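Local coordinates for uncharacterized protein DUF1344 (Bacteroides vulgatus ATCC 8482, PDB 3K6O) that is of unknown function but belongs to the NigD-like family, pairing an N-terminal OB domain with a C-terminal beta-sandwich domain, at residues Q45-Y50 and R78-T83. Numbering follows the deposited sequence.
Sequences QHIVPY and RLNDYT. With SO4 (sulfate ion), chain F; SO4 (sulfate ion), chain G.
Q45 and R78 lie next to each other on one face of a short parallel strand pair, and their polar ends meet: R78 NH1 gives a hydrogen bond to Q45 OE1 at 2.8 Å. The bond lies in the plane of both groups, with amide and guanidinium only 18° apart. The R78 chain bends at chi3 (56°), and R78 NE donates to N80 OD1 at 3.0 Å, so the side-chain amide oxygens of Q45 and N80 both grip the guanidinium near its plane and limit its rotation. Q45 NE2 hydrogen-bonds a tetraethylene glycol, probably from the crystallisation liquor. Between the strands, the backbones pair through L79 N to Q45 O (2.8 Å) and I47 N to L79 O (3.0 Å). Past H46 the 45-50 segment leaves the strand. Beyond this point the Y82 side chain makes the link, its hydroxyl donating to P49 O at 2.8 Å, with that oxygen at the ring edge. V48 CG2 sits against the same ring, 3.6 Å from Y82 CE1, while Y50 CB packs on L79 CD2. The contact lies at the surface of the N-terminal OB domain: strand 75-93 carries the short strand 45-46 on one flank and antiparallel strand 58-66 on the other, where N80 and D81 both face N62 in a classic beta bulge. N80 ND2 bonds N62 OD1 and S64 OG, fixing the amide that receives R78. The departing loop is braced by H46, whose ND1 donates to V48 O at 2.9 Å, approaching from above the carbonyl plane; Y50 CE1 lies over one face of the H46 ring, offset toward its rim. Two sulfates, likewise probably from the liquor, add to this: H46 NE2 donates to one and Y50 N to the other.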
loop_
_atom_site.group_PDB
_atom_site.type_symbol
_atom_site.label_atom_id
_atom_site.label_comp_id
_atom_site.label_asym_id
_atom_site.label_seq_id
_atom_site.Cartn_x
_atom_site.Cartn_y
_atom_site.Cartn_z
ATOM N N GLN A 45 -2.331 -25.001 -0.396
ATOM C CA GLN A 45 -3.417 -25.157 0.561
ATOM C C GLN A 45 -4.030 -23.781 0.810
ATOM O O GLN A 45 -3.328 -22.768 0.795
ATOM C CB GLN A 45 -2.895 -25.748 1.874
ATOM C CG GLN A 45 -2.349 -27.212 1.763
ATOM C CD GLN A 45 -1.646 -27.701 3.004
ATOM O OE1 GLN A 45 -1.605 -27.007 4.019
ATOM N NE2 GLN A 45 -1.062 -28.914 2.930
ATOM N N HIS A 46 -5.333 -23.752 1.045
ATOM C CA HIS A 46 -6.031 -22.515 1.388
ATOM C C HIS A 46 -7.135 -22.797 2.407
ATOM O O HIS A 46 -7.791 -23.832 2.351
ATOM C CB HIS A 46 -6.610 -21.868 0.135
ATOM C CG HIS A 46 -7.698 -22.665 -0.487
ATOM N ND1 HIS A 46 -9.000 -22.227 -0.539
ATOM C CD2 HIS A 46 -7.692 -23.909 -1.026
ATOM C CE1 HIS A 46 -9.746 -23.154 -1.115
ATOM N NE2 HIS A 46 -8.980 -24.193 -1.397
ATOM N N ILE A 47 -7.312 -21.880 3.355
ATOM C CA ILE A 47 -8.332 -21.986 4.399
ATOM C C ILE A 47 -9.478 -21.012 4.064
ATOM O O ILE A 47 -10.599 -21.155 4.552
ATOM C CB ILE A 47 -7.716 -21.615 5.772
ATOM C CG1 ILE A 47 -6.565 -22.564 6.115
ATOM C CG2 ILE A 47 -8.767 -21.564 6.895
ATOM C CD1 ILE A 47 -6.932 -24.036 6.134
ATOM N N VAL A 48 -9.168 -20.012 3.230
ATOM C CA VAL A 48 -10.152 -19.071 2.731
ATOM C C VAL A 48 -10.119 -19.091 1.205
ATOM O O VAL A 48 -9.130 -19.548 0.615
ATOM C CB VAL A 48 -9.878 -17.648 3.250
ATOM C CG1 VAL A 48 -10.020 -17.614 4.767
ATOM C CG2 VAL A 48 -8.481 -17.172 2.790
ATOM N N PRO A 49 -11.209 -18.638 0.560
ATOM C CA PRO A 49 -11.295 -18.654 -0.898
ATOM C C PRO A 49 -10.220 -17.808 -1.550
ATOM O O PRO A 49 -9.905 -16.725 -1.068
ATOM C CB PRO A 49 -12.670 -18.039 -1.192
ATOM C CG PRO A 49 -13.494 -18.362 0.042
ATOM C CD PRO A 49 -12.505 -18.325 1.194
ATOM N N TYR A 50 -9.670 -18.289 -2.660
ATOM C CA TYR A 50 -8.698 -17.500 -3.400
ATOM C C TYR A 50 -8.789 -17.636 -4.917
ATOM O O TYR A 50 -8.216 -16.836 -5.620
ATOM C CB TYR A 50 -7.272 -17.851 -2.917
ATOM C CG TYR A 50 -6.732 -19.078 -3.583
ATOM C CD1 TYR A 50 -7.213 -20.336 -3.232
ATOM C CD2 TYR A 50 -5.787 -18.986 -4.605
ATOM C CE1 TYR A 50 -6.742 -21.484 -3.857
ATOM C CE2 TYR A 50 -5.310 -20.134 -5.238
ATOM C CZ TYR A 50 -5.789 -21.376 -4.850
ATOM O OH TYR A 50 -5.372 -22.512 -5.467
ATOM N N ARG A 78 0.538 -22.309 2.258
ATOM C CA ARG A 78 -0.843 -22.360 2.675
ATOM C C ARG A 78 -1.294 -20.912 2.861
ATOM O O ARG A 78 -0.645 -20.131 3.578
ATOM C CB ARG A 78 -1.018 -23.128 4.001
ATOM C CG ARG A 78 -2.412 -23.070 4.528
ATOM C CD ARG A 78 -2.695 -24.041 5.626
ATOM N NE ARG A 78 -1.789 -23.917 6.749
ATOM C CZ ARG A 78 -0.869 -24.818 7.097
ATOM N NH1 ARG A 78 -0.679 -25.936 6.400
ATOM N NH2 ARG A 78 -0.115 -24.588 8.156
ATOM N N LEU A 79 -2.404 -20.567 2.237
ATOM C CA LEU A 79 -3.000 -19.252 2.400
ATOM C C LEU A 79 -4.005 -19.356 3.541
ATOM O O LEU A 79 -5.083 -19.895 3.346
ATOM C CB LEU A 79 -3.683 -18.814 1.103
ATOM C CG LEU A 79 -4.424 -17.482 1.131
ATOM C CD1 LEU A 79 -3.465 -16.302 1.478
ATOM C CD2 LEU A 79 -5.134 -17.244 -0.193
ATOM N N ASN A 80 -3.618 -18.872 4.728
ATOM C CA ASN A 80 -4.430 -19.004 5.949
ATOM C C ASN A 80 -5.576 -17.988 6.023
ATOM O O ASN A 80 -6.615 -18.283 6.559
ATOM C CB ASN A 80 -3.566 -18.862 7.217
ATOM C CG ASN A 80 -2.415 -19.869 7.288
ATOM O OD1 ASN A 80 -2.602 -21.065 7.058
ATOM N ND2 ASN A 80 -1.218 -19.379 7.623
ATOM N N ASP A 81 -5.385 -16.810 5.458
ATOM C CA ASP A 81 -6.322 -15.698 5.586
ATOM C C ASP A 81 -5.769 -14.538 4.803
ATOM O O ASP A 81 -4.560 -14.497 4.502
ATOM C CB ASP A 81 -6.438 -15.261 7.050
ATOM C CG ASP A 81 -7.685 -14.461 7.340
ATOM O OD1 ASP A 81 -8.509 -14.231 6.447
ATOM O OD2 ASP A 81 -7.818 -14.032 8.496
ATOM N N TYR A 82 -6.642 -13.597 4.466
ATOM C CA TYR A 82 -6.187 -12.324 3.961
ATOM C C TYR A 82 -7.310 -11.301 3.993
ATOM O O TYR A 82 -8.466 -11.626 4.271
ATOM C CB TYR A 82 -5.653 -12.471 2.534
ATOM C CG TYR A 82 -6.704 -12.863 1.523
ATOM C CD1 TYR A 82 -7.040 -14.175 1.338
ATOM C CD2 TYR A 82 -7.366 -11.913 0.765
ATOM C CE1 TYR A 82 -7.998 -14.530 0.439
ATOM C CE2 TYR A 82 -8.328 -12.273 -0.137
ATOM C CZ TYR A 82 -8.637 -13.588 -0.282
ATOM O OH TYR A 82 -9.562 -13.984 -1.198
ATOM N N THR A 83 -6.956 -10.057 3.719
ATOM C CA THR A 83 -7.952 -9.031 3.450
ATOM C C THR A 83 -7.560 -8.274 2.202
ATOM O O THR A 83 -6.371 -8.181 1.875
ATOM C CB THR A 83 -8.152 -8.080 4.644
ATOM O OG1 THR A 83 -9.298 -7.255 4.390
ATOM C CG2 THR A 83 -6.912 -7.192 4.882
HETATM S S SO4 F . -12.371 -20.994 -4.120
HETATM O O1 SO4 F . -12.512 -21.983 -5.208
HETATM O O2 SO4 F . -13.096 -19.797 -4.560
HETATM O O3 SO4 F . -12.911 -21.462 -2.829
HETATM O O4 SO4 F . -10.941 -20.759 -3.851
HETATM S S SO4 G . -10.537 -27.076 -2.324
HETATM O O1 SO4 G . -9.196 -27.354 -2.853
HETATM O O2 SO4 G . -10.864 -25.666 -2.469
HETATM O O3 SO4 G . -11.527 -27.821 -3.106
HETATM O O4 SO4 G . -10.545 -27.412 -0.896
#